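Long-range contacts in phosphoacetylglucosamine mutase (PDB 5O9X), which interconverts the 6-phosphate and 1-phosphate of N-acetylglucosamine, a step toward UDP-N-acetylglucosamine, probably through a bisphosphorylated sugar intermediate: residues A[460-465]-A[508-513]; A[484-489]-A[534-539]; A[358-363]-A[474-479]. The protein carries 1 engineered substitution. All blocks are in the same frame, centred on the assembly; numbering follows the deposited sequence.

Interaction 1 of 3, residues A[460-465]-A[508-513]. With G16 (1,6-di-O-phosphono-alpha-D-glucopyranose), chain B.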
loop_
_atom_site.group_PDB
_atom_site.type_symbol
_atom_site.label_atom_id
_atom_site.label_comp_id
_atom_site.label_asym_id
_atom_site.label_seq_id
_atom_site.Cartn_x
_atom_site.Cartn_y
_atom_site.Cartn_z
ATOM N N LEU A 460 0.458 14.903 12.630
ATOM C CA LEU A 460 -0.659 14.872 11.646
ATOM C C LEU A 460 -1.925 15.352 12.307
ATOM O O LEU A 460 -2.180 14.996 13.482
ATOM C CB LEU A 460 -0.908 13.427 11.132
ATOM C CG LEU A 460 0.159 12.919 10.109
ATOM C CD1 LEU A 460 0.180 11.389 9.987
ATOM C CD2 LEU A 460 0.050 13.574 8.697
ATOM N N VAL A 461 -2.733 16.155 11.606
ATOM C CA VAL A 461 -4.080 16.536 12.121
ATOM C C VAL A 461 -5.092 16.285 11.031
ATOM O O VAL A 461 -4.895 16.777 9.885
ATOM C CB VAL A 461 -4.151 18.054 12.450
ATOM C CG1 VAL A 461 -5.544 18.434 13.092
ATOM C CG2 VAL A 461 -3.042 18.434 13.389
ATOM N N ARG A 462 -6.178 15.577 11.377
ATOM C CA ARG A 462 -7.195 15.244 10.395
ATOM C C ARG A 462 -8.253 16.316 10.594
ATOM O O ARG A 462 -8.779 16.447 11.707
ATOM C CB ARG A 462 -7.785 13.844 10.689
ATOM C CG ARG A 462 -8.809 13.244 9.689
ATOM C CD ARG A 462 -9.400 11.971 10.348
ATOM N NE ARG A 462 -10.344 11.263 9.484
ATOM C CZ ARG A 462 -11.605 11.699 9.329
ATOM N NH1 ARG A 462 -12.016 12.770 10.010
ATOM N NH2 ARG A 462 -12.427 11.064 8.523
ATOM N N VAL A 463 -8.517 17.100 9.536
ATOM C CA VAL A 463 -9.400 18.261 9.658
ATOM C C VAL A 463 -10.689 17.977 8.886
ATOM O O VAL A 463 -10.642 17.688 7.702
ATOM C CB VAL A 463 -8.748 19.598 9.158
ATOM C CG1 VAL A 463 -9.752 20.780 9.262
ATOM C CG2 VAL A 463 -7.408 19.864 9.879
ATOM N N GLU A 464 -11.838 18.092 9.560
ATOM C CA GLU A 464 -13.151 17.942 8.834
ATOM C C GLU A 464 -13.568 19.256 8.228
ATOM O O GLU A 464 -13.418 20.257 8.876
ATOM C CB GLU A 464 -14.213 17.388 9.819
ATOM C CG GLU A 464 -13.990 15.890 9.873
ATOM C CD GLU A 464 -14.910 15.127 10.768
ATOM O OE1 GLU A 464 -15.621 15.758 11.595
ATOM O OE2 GLU A 464 -14.830 13.866 10.679
ATOM N N VAL A 465 -13.957 19.265 6.956
ATOM C CA VAL A 465 -14.378 20.514 6.296
ATOM C C VAL A 465 -15.713 20.221 5.582
ATOM O O VAL A 465 -15.998 19.076 5.294
ATOM C CB VAL A 465 -13.293 20.970 5.239
ATOM C CG1 VAL A 465 -11.961 21.305 5.920
ATOM C CG2 VAL A 465 -13.098 19.877 4.197
ATOM N N GLY A 508 -8.006 11.376 -0.300
ATOM C CA GLY A 508 -8.747 10.591 -1.319
ATOM C C GLY A 508 -9.196 9.264 -0.807
ATOM O O GLY A 508 -9.581 8.371 -1.634
ATOM N N THR A 509 -9.142 9.049 0.531
ATOM C CA THR A 509 -9.669 7.777 1.100
ATOM C C THR A 509 -10.778 8.028 2.161
ATOM O O THR A 509 -11.526 7.099 2.506
ATOM C CB THR A 509 -8.585 6.874 1.747
ATOM O OG1 THR A 509 -7.980 7.560 2.870
ATOM C CG2 THR A 509 -7.502 6.456 0.757
ATOM N N GLU A 510 -10.808 9.245 2.747
ATOM C CA GLU A 510 -11.723 9.662 3.768
ATOM C C GLU A 510 -12.167 11.080 3.482
ATOM O O GLU A 510 -11.460 11.825 2.789
ATOM C CB GLU A 510 -10.975 9.732 5.125
ATOM C CG GLU A 510 -10.487 8.392 5.571
ATOM C CD GLU A 510 -9.681 8.559 6.852
ATOM O OE1 GLU A 510 -8.463 8.189 6.927
ATOM O OE2 GLU A 510 -10.315 9.119 7.746
ATOM N N ASP A 511 -13.331 11.453 4.034
ATOM C CA ASP A 511 -13.793 12.809 3.937
ATOM C C ASP A 511 -13.087 13.742 4.978
ATOM O O ASP A 511 -13.619 14.068 6.064
ATOM C CB ASP A 511 -15.313 12.841 4.142
ATOM C CG ASP A 511 -15.904 14.208 3.760
ATOM O OD1 ASP A 511 -15.151 15.088 3.268
ATOM O OD2 ASP A 511 -17.107 14.400 3.959
ATOM N N ALA A 512 -11.847 14.137 4.694
ATOM C CA ALA A 512 -11.125 15.067 5.543
ATOM C C ALA A 512 -10.052 15.752 4.712
ATOM O O ALA A 512 -9.737 15.297 3.590
ATOM C CB ALA A 512 -10.417 14.294 6.647
ATOM N N VAL A 513 -9.489 16.833 5.297
ATOM C CA VAL A 513 -8.251 17.407 4.840
ATOM C C VAL A 513 -7.169 16.979 5.854
ATOM O O VAL A 513 -7.342 17.184 7.085
ATOM C CB VAL A 513 -8.349 18.956 4.732
ATOM C CG1 VAL A 513 -6.998 19.614 4.394
ATOM C CG2 VAL A 513 -9.262 19.225 3.523
HETATM C C1 G16 B . -4.284 4.337 0.680
HETATM C C2 G16 B . -3.245 4.396 -0.435
HETATM C C3 G16 B . -1.921 5.030 0.100
HETATM C C4 G16 B . -2.100 6.401 0.729
HETATM C C5 G16 B . -3.141 6.275 1.835
HETATM C C6 G16 B . -3.653 7.591 2.374
HETATM O O1 G16 B . -3.798 3.486 1.723
HETATM O O2 G16 B . -2.978 3.103 -1.062
HETATM O O3 G16 B . -1.021 5.004 -0.935
HETATM O O4 G16 B . -0.871 6.973 1.357
HETATM O O5 G16 B . -4.382 5.719 1.340
HETATM O O6 G16 B . -4.269 8.326 1.222
HETATM P P G16 B . -5.010 9.739 1.511
HETATM O O1P G16 B . -4.049 10.645 2.315
HETATM O O2P G16 B . -6.255 9.449 2.384
HETATM O O3P G16 B . -5.493 10.312 0.162
HETATM P "P'" G16 B . -4.588 2.137 2.211
HETATM O O1X G16 B . -5.251 1.499 0.960
HETATM O O2X G16 B . -5.756 2.605 3.137
HETATM O O3X G16 B . -3.650 1.320 3.032
HETATM O O HOH W 1 -14.927 12.585 8.230
HETATM O O HOH W 2 -14.483 16.684 5.928
HETATM O O HOH W 3 -15.931 17.615 2.423
#
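OE2 of E510 is gripped side-on by the guanidinium of R462, which brings two nitrogens to this one oxygen: NE at 2.8 Å and NH2 of R462 at 3.0 Å from E510 OE2. Both bonds lie in the guanidinium plane, but they are bent, and the carboxylate is turned 31° against it; NE comes on the syn side of the oxygen, NH2 on the anti side. The R462 chain runs extended from CG to NE with CG anti to the backbone N (chi1 -175°), which carries the head beyond the strand to E510. A512 CB sits over the centre of one face of the guanidinium, 3.9 Å above its plane, and E464 OE2 takes R462 NH1 in a further salt bridge. The group is thus gripped at two edges and covered on one face, which probably restricts its rotation. Water 1 joins R462 NH2, E464 OE2 and D511 O. The other oxygen of E510, OE1, is held by H70 and R514, so the carboxylate joins the strand edge to the active-site wall. This is the C-terminal domain of the phosphohexomutase family, where outer strand 458-463 runs antiparallel to 513-518. V463 and V513 form a hydrogen-bonded pair, V463 N to V513 O at 2.7 Å and V513 N to V463 O at 2.8 Å, and their side chains share the sheet face covered by helix 522-539. Further along, CG2 of V465 meets CG2 of V513 at 3.9 Å, the two side chains crossing at about a right angle. The loop leading into strand 513-518 reaches the ligand through G508 and T509: G508 N points almost straight at O3P of the bisphosphate, and T509 OG1 gives its proton to O2P at 2.6 Å.

Interaction 2 of 3, residues A[484-489]-A[534-539]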
loop_
_atom_site.group_PDB
_atom_site.type_symbol
_atom_site.label_atom_id
_atom_site.label_comp_id
_atom_site.label_asym_id
_atom_site.label_seq_id
_atom_site.Cartn_x
_atom_site.Cartn_y
_atom_site.Cartn_z
ATOM N N PRO A 484 -8.083 30.252 -2.402
ATOM C CA PRO A 484 -7.184 31.405 -2.667
ATOM C C PRO A 484 -6.678 31.921 -1.339
ATOM O O PRO A 484 -7.475 32.010 -0.382
ATOM C CB PRO A 484 -8.127 32.460 -3.314
ATOM C CG PRO A 484 -9.208 31.594 -3.960
ATOM C CD PRO A 484 -9.411 30.407 -3.043
ATOM N N GLY A 485 -5.372 32.208 -1.247
ATOM C CA GLY A 485 -4.837 32.899 -0.059
ATOM C C GLY A 485 -4.360 31.932 1.035
ATOM O O GLY A 485 -3.657 32.332 1.883
ATOM N N LEU A 486 -4.774 30.655 1.025
ATOM C CA LEU A 486 -4.453 29.746 2.144
ATOM C C LEU A 486 -2.987 29.323 2.091
ATOM O O LEU A 486 -2.347 29.271 3.137
ATOM C CB LEU A 486 -5.354 28.466 2.139
ATOM C CG LEU A 486 -5.063 27.445 3.287
ATOM C CD1 LEU A 486 -5.147 28.124 4.646
ATOM C CD2 LEU A 486 -6.046 26.300 3.206
ATOM N N GLN A 487 -2.481 28.945 0.909
ATOM C CA GLN A 487 -1.004 28.649 0.815
ATOM C C GLN A 487 -0.082 29.792 1.341
ATOM O O GLN A 487 0.936 29.555 2.047
ATOM C CB GLN A 487 -0.584 28.231 -0.612
ATOM C CG GLN A 487 0.903 27.693 -0.628
ATOM C CD GLN A 487 1.007 26.513 0.282
ATOM O OE1 GLN A 487 0.072 25.677 0.265
ATOM N NE2 GLN A 487 2.141 26.373 1.066
ATOM N N ALA A 488 -0.442 31.018 1.016
ATOM C CA ALA A 488 0.223 32.209 1.569
ATOM C C ALA A 488 0.315 32.132 3.100
ATOM O O ALA A 488 1.387 32.381 3.688
ATOM C CB ALA A 488 -0.511 33.525 1.124
ATOM N N LYS A 489 -0.798 31.791 3.742
ATOM C CA LYS A 489 -0.820 31.673 5.232
ATOM C C LYS A 489 0.115 30.563 5.683
ATOM O O LYS A 489 0.832 30.728 6.628
ATOM C CB LYS A 489 -2.252 31.377 5.704
ATOM C CG LYS A 489 -3.207 32.520 5.375
ATOM C CD LYS A 489 -4.595 32.179 5.975
ATOM C CE LYS A 489 -5.600 33.319 5.621
ATOM N NZ LYS A 489 -6.857 33.071 6.454
ATOM N N ASN A 534 -6.102 25.155 12.025
ATOM C CA ASN A 534 -7.169 26.173 12.266
ATOM C C ASN A 534 -7.396 27.023 11.007
ATOM O O ASN A 534 -8.508 27.302 10.654
ATOM C CB ASN A 534 -6.770 27.056 13.415
ATOM C CG ASN A 534 -6.989 26.353 14.753
ATOM O OD1 ASN A 534 -7.698 25.325 14.840
ATOM N ND2 ASN A 534 -6.405 26.905 15.789
ATOM N N ALA A 535 -6.336 27.369 10.302
ATOM C CA ALA A 535 -6.471 28.102 8.977
ATOM C C ALA A 535 -7.233 27.290 7.929
ATOM O O ALA A 535 -8.118 27.820 7.183
ATOM C CB ALA A 535 -5.073 28.514 8.479
ATOM N N VAL A 536 -6.989 25.960 7.888
ATOM C CA VAL A 536 -7.730 25.063 6.964
ATOM C C VAL A 536 -9.210 24.959 7.363
ATOM O O VAL A 536 -10.086 25.018 6.530
ATOM C CB VAL A 536 -7.082 23.608 7.030
ATOM C CG1 VAL A 536 -7.916 22.528 6.354
ATOM C CG2 VAL A 536 -5.645 23.636 6.459
ATOM N N ARG A 537 -9.448 24.755 8.654
ATOM C CA ARG A 537 -10.822 24.509 9.163
ATOM C C ARG A 537 -11.655 25.731 8.850
ATOM O O ARG A 537 -12.690 25.588 8.225
ATOM C CB ARG A 537 -10.829 24.178 10.665
ATOM C CG ARG A 537 -12.094 23.337 11.045
ATOM C CD ARG A 537 -12.014 22.853 12.541
ATOM N NE ARG A 537 -10.856 21.970 12.909
ATOM C CZ ARG A 537 -9.682 22.341 13.440
ATOM N NH1 ARG A 537 -9.440 23.605 13.639
ATOM N NH2 ARG A 537 -8.723 21.438 13.778
ATOM N N ASP A 538 -11.130 26.898 9.160
ATOM C CA ASP A 538 -11.706 28.174 8.838
ATOM C C ASP A 538 -12.034 28.307 7.326
ATOM O O ASP A 538 -13.216 28.529 6.947
ATOM C CB ASP A 538 -10.765 29.268 9.350
ATOM C CG ASP A 538 -11.298 30.658 9.174
ATOM O OD1 ASP A 538 -12.106 30.876 8.240
ATOM O OD2 ASP A 538 -10.869 31.550 9.971
ATOM N N ALA A 539 -11.052 28.090 6.463
ATOM C CA ALA A 539 -11.315 28.097 5.012
ATOM C C ALA A 539 -12.365 27.048 4.536
ATOM O O ALA A 539 -13.068 27.305 3.548
ATOM C CB ALA A 539 -9.982 27.915 4.250
HETATM O O HOH W 4 -8.143 30.402 6.502
#
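L486 lies against A535, V536 and A539, where helix 486-495 packs beside helix 522-539 on one face of the antiparallel sheet of the C-terminal domain. The apolar part rests on the two methyl branches of the leucine. With CG anti to the backbone N (chi1 179°), the L486 side chain reaches across to the other helix; there CD1 meets A535 CB at 3.9 Å, while CD2 lies 4.2 Å from V536 CG2 and 4.4 Å from A539 CB. A535 and A539, one helical turn apart, offer only methyl groups, so the leucine can come close to the helix surface. F471 touches both L486 and V536 and extends this packing toward the sheet, and V536 goes on to V513 and V515 of the central strand.

The polar part is mediated by solvent, no direct hydrogen bond joining the two segments. K489 stretches its extended chain past A535, with CD 4.5 Å from A535 CB. Its ammonium lies 5.5 Å from the carboxylate of D538, measured from K489 NZ to D538 OD2, a separation at which attraction is probably modest. Water 4 accepts from K489 NZ at 3.0 Å and donates to A535 O at 2.7 Å.

Interaction 3 of 3, residues A[358-363]-A[474-479]. With G16 (1,6-di-O-phosphono-alpha-D-glucopyranose), chain B.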
loop_
_atom_site.group_PDB
_atom_site.type_symbol
_atom_site.label_atom_id
_atom_site.label_comp_id
_atom_site.label_asym_id
_atom_site.label_seq_id
_atom_site.Cartn_x
_atom_site.Cartn_y
_atom_site.Cartn_z
ATOM N N CYS A 358 10.151 13.136 -5.019
ATOM C CA CYS A 358 8.943 13.230 -4.209
ATOM C C CYS A 358 7.787 13.170 -5.166
ATOM O O CYS A 358 7.774 13.890 -6.179
ATOM C CB CYS A 358 8.979 14.584 -3.415
ATOM S SG CYS A 358 7.587 14.720 -2.262
ATOM N N THR A 359 6.810 12.306 -4.922
ATOM C CA THR A 359 5.644 12.170 -5.785
ATOM C C THR A 359 4.361 12.443 -4.996
ATOM O O THR A 359 4.400 12.592 -3.760
ATOM C CB THR A 359 5.481 10.760 -6.442
ATOM O OG1 THR A 359 5.079 9.809 -5.444
ATOM C CG2 THR A 359 6.807 10.264 -7.101
ATOM N N ASN A 360 3.243 12.490 -5.704
ATOM C CA ASN A 360 1.915 12.541 -5.030
ATOM C C ASN A 360 1.698 11.320 -4.121
ATOM O O ASN A 360 2.290 10.263 -4.358
ATOM C CB ASN A 360 0.763 12.526 -6.074
ATOM C CG ASN A 360 0.634 13.841 -6.842
ATOM O OD1 ASN A 360 1.434 14.769 -6.687
ATOM N ND2 ASN A 360 -0.373 13.902 -7.697
ATOM N N THR A 361 0.807 11.475 -3.138
ATOM C CA THR A 361 0.363 10.388 -2.290
ATOM C C THR A 361 -0.358 9.329 -3.119
ATOM O O THR A 361 -1.150 9.658 -4.044
ATOM C CB THR A 361 -0.524 10.936 -1.170
ATOM O OG1 THR A 361 0.356 11.471 -0.191
ATOM C CG2 THR A 361 -1.375 9.863 -0.498
ATOM N N GLY A 362 -0.073 8.073 -2.789
ATOM C CA GLY A 362 -0.808 6.939 -3.435
ATOM C C GLY A 362 0.276 6.086 -4.139
ATOM O O GLY A 362 1.017 6.576 -5.006
ATOM N N VAL A 363 0.329 4.788 -3.817
ATOM C CA VAL A 363 1.303 3.831 -4.361
ATOM C C VAL A 363 1.481 3.882 -5.919
ATOM O O VAL A 363 2.572 3.775 -6.446
ATOM C CB VAL A 363 0.878 2.354 -3.966
ATOM C CG1 VAL A 363 1.881 1.336 -4.522
ATOM C CG2 VAL A 363 0.842 2.206 -2.460
ATOM N N TYR A 474 -0.769 21.046 -5.657
ATOM C CA TYR A 474 0.176 20.781 -6.773
ATOM C C TYR A 474 1.617 20.686 -6.215
ATOM O O TYR A 474 1.814 20.855 -4.988
ATOM C CB TYR A 474 0.011 21.856 -7.908
ATOM C CG TYR A 474 0.447 23.218 -7.377
ATOM C CD1 TYR A 474 1.784 23.645 -7.566
ATOM C CD2 TYR A 474 -0.443 24.051 -6.653
ATOM C CE1 TYR A 474 2.253 24.875 -7.069
ATOM C CE2 TYR A 474 0.020 25.264 -6.110
ATOM C CZ TYR A 474 1.348 25.646 -6.319
ATOM O OH TYR A 474 1.761 26.857 -5.815
ATOM N N ASP A 475 2.601 20.325 -7.083
ATOM C CA ASP A 475 4.018 20.193 -6.713
ATOM C C ASP A 475 4.170 19.029 -5.729
ATOM O O ASP A 475 4.572 19.216 -4.557
ATOM C CB ASP A 475 4.569 21.553 -6.189
ATOM C CG ASP A 475 6.069 21.500 -5.875
ATOM O OD1 ASP A 475 6.756 20.547 -6.274
ATOM O OD2 ASP A 475 6.508 22.310 -5.055
ATOM N N ALA A 476 3.812 17.832 -6.208
ATOM C CA ALA A 476 3.772 16.628 -5.344
ATOM C C ALA A 476 2.889 16.939 -4.117
ATOM O O ALA A 476 3.148 16.533 -2.962
ATOM C CB ALA A 476 5.224 16.121 -4.997
ATOM N N GLU A 477 1.784 17.642 -4.420
ATOM C CA GLU A 477 0.768 18.043 -3.467
ATOM C C GLU A 477 1.290 18.923 -2.279
ATOM O O GLU A 477 0.660 18.974 -1.230
ATOM C CB GLU A 477 -0.047 16.812 -3.004
ATOM C CG GLU A 477 -0.755 16.096 -4.187
ATOM C CD GLU A 477 -1.373 14.804 -3.705
ATOM O OE1 GLU A 477 -0.609 13.963 -3.162
ATOM O OE2 GLU A 477 -2.602 14.721 -3.641
ATOM N N ARG A 478 2.447 19.572 -2.430
ATOM C CA ARG A 478 3.075 20.333 -1.333
ATOM C C ARG A 478 2.541 21.791 -1.228
ATOM O O ARG A 478 2.848 22.487 -0.262
ATOM C CB ARG A 478 4.637 20.308 -1.383
ATOM C CG ARG A 478 5.144 18.871 -1.213
ATOM C CD ARG A 478 6.653 18.725 -1.473
ATOM N NE ARG A 478 6.938 18.824 -2.924
ATOM C CZ ARG A 478 8.175 18.585 -3.388
ATOM N NH1 ARG A 478 9.133 18.217 -2.532
ATOM N NH2 ARG A 478 8.436 18.687 -4.676
ATOM N N LYS A 479 1.763 22.233 -2.221
ATOM C CA LYS A 479 1.199 23.615 -2.194
ATOM C C LYS A 479 -0.263 23.542 -2.582
ATOM O O LYS A 479 -0.596 22.747 -3.447
ATOM C CB LYS A 479 2.006 24.516 -3.164
ATOM C CG LYS A 479 3.472 24.730 -2.682
ATOM C CD LYS A 479 4.240 25.343 -3.872
ATOM C CE LYS A 479 5.619 25.901 -3.521
ATOM N NZ LYS A 479 6.452 24.847 -2.860
HETATM C C1 G16 B . -4.284 4.337 0.680
HETATM C C2 G16 B . -3.245 4.396 -0.435
HETATM C C3 G16 B . -1.921 5.030 0.100
HETATM C C4 G16 B . -2.100 6.401 0.729
HETATM C C5 G16 B . -3.141 6.275 1.835
HETATM C C6 G16 B . -3.653 7.591 2.374
HETATM O O1 G16 B . -3.798 3.486 1.723
HETATM O O2 G16 B . -2.978 3.103 -1.062
HETATM O O3 G16 B . -1.021 5.004 -0.935
HETATM O O4 G16 B . -0.871 6.973 1.357
HETATM O O5 G16 B . -4.382 5.719 1.340
HETATM O O6 G16 B . -4.269 8.326 1.222
HETATM P P G16 B . -5.010 9.739 1.511
HETATM O O1P G16 B . -4.049 10.645 2.315
HETATM O O2P G16 B . -6.255 9.449 2.384
HETATM O O3P G16 B . -5.493 10.312 0.162
HETATM P "P'" G16 B . -4.588 2.137 2.211
HETATM O O1X G16 B . -5.251 1.499 0.960
HETATM O O2X G16 B . -5.756 2.605 3.137
HETATM O O3X G16 B . -3.650 1.320 3.032
HETATM O O HOH W 5 3.358 14.176 -1.796
HETATM O O HOH W 6 0.857 17.352 -7.184
HETATM O O HOH W 7 1.026 13.912 -0.896
HETATM O O HOH W 8 -2.741 11.856 -4.086
#
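A476 and E477 occupy the two central positions of a type I' turn, D475 to R478, with positive phi at both although neither is a glycine, and this turn is what meets segment 358-363. Its E477 reaches across with an extended chain beyond CG and accepts the backbone N-H of T361 on OE1, T361 N to E477 OE1 2.9 Å, in a fairly straight bond nearly along the C-O axis of the carboxylate. CG of E477 lies over one face of the N360 amide, 3.6 Å from N360 OD1, and amide and carboxylate planes are 33° apart. The second oxygen, E477 OE2, is paired with R505, which probably helps to keep the carboxylate charged and in place. A476 sets its methyl against C358, CB 3.6 Å from C358 O and 3.9 Å from C358 SG. Over the same cysteine lies R478: C358 SG sits 3.7 Å above one face of its guanidinium, offset toward the rim. A bend at chi3 (-73°) folds that guanidinium back onto D475, where R478 NE binds D475 O at 2.9 Å and NH2 makes a salt bridge to OD1. Waters add further links: water 5 donates to T359 O and A476 O, and water 8 to E477 OE2 and T361 O. Beyond T361, the backbone N of V363 bonds O3 of the bisphosphate; the hairpin of the C-terminal domain packs against this ligand-contacting loop of domain III and probably helps to position it, at the interdomain cleft that forms the phosphohexomutase active site.

Interactions 1 and 3 reach the same bisphosphate from different domains: G508 and T509 of interaction 1 hold its 6-phosphate, and 358-363 meets O3 of the sugar. Their centres lie 16 Å apart and their nearest atoms about 7 Å, so they do not touch, but both contact the ligand. Interaction 2 is farther from the pocket, with the V536 side chain about 13 Å from the bisphosphate, yet it backs interaction 1 directly: V513 CG1 lies 3.6 Å from V536 CG1, and V463 CG1 packs on R537. Toward interaction 3 it offers Q487, whose OE1 is 3.4 Å from K479 CA. One small C-terminal domain therefore takes part in all three contacts.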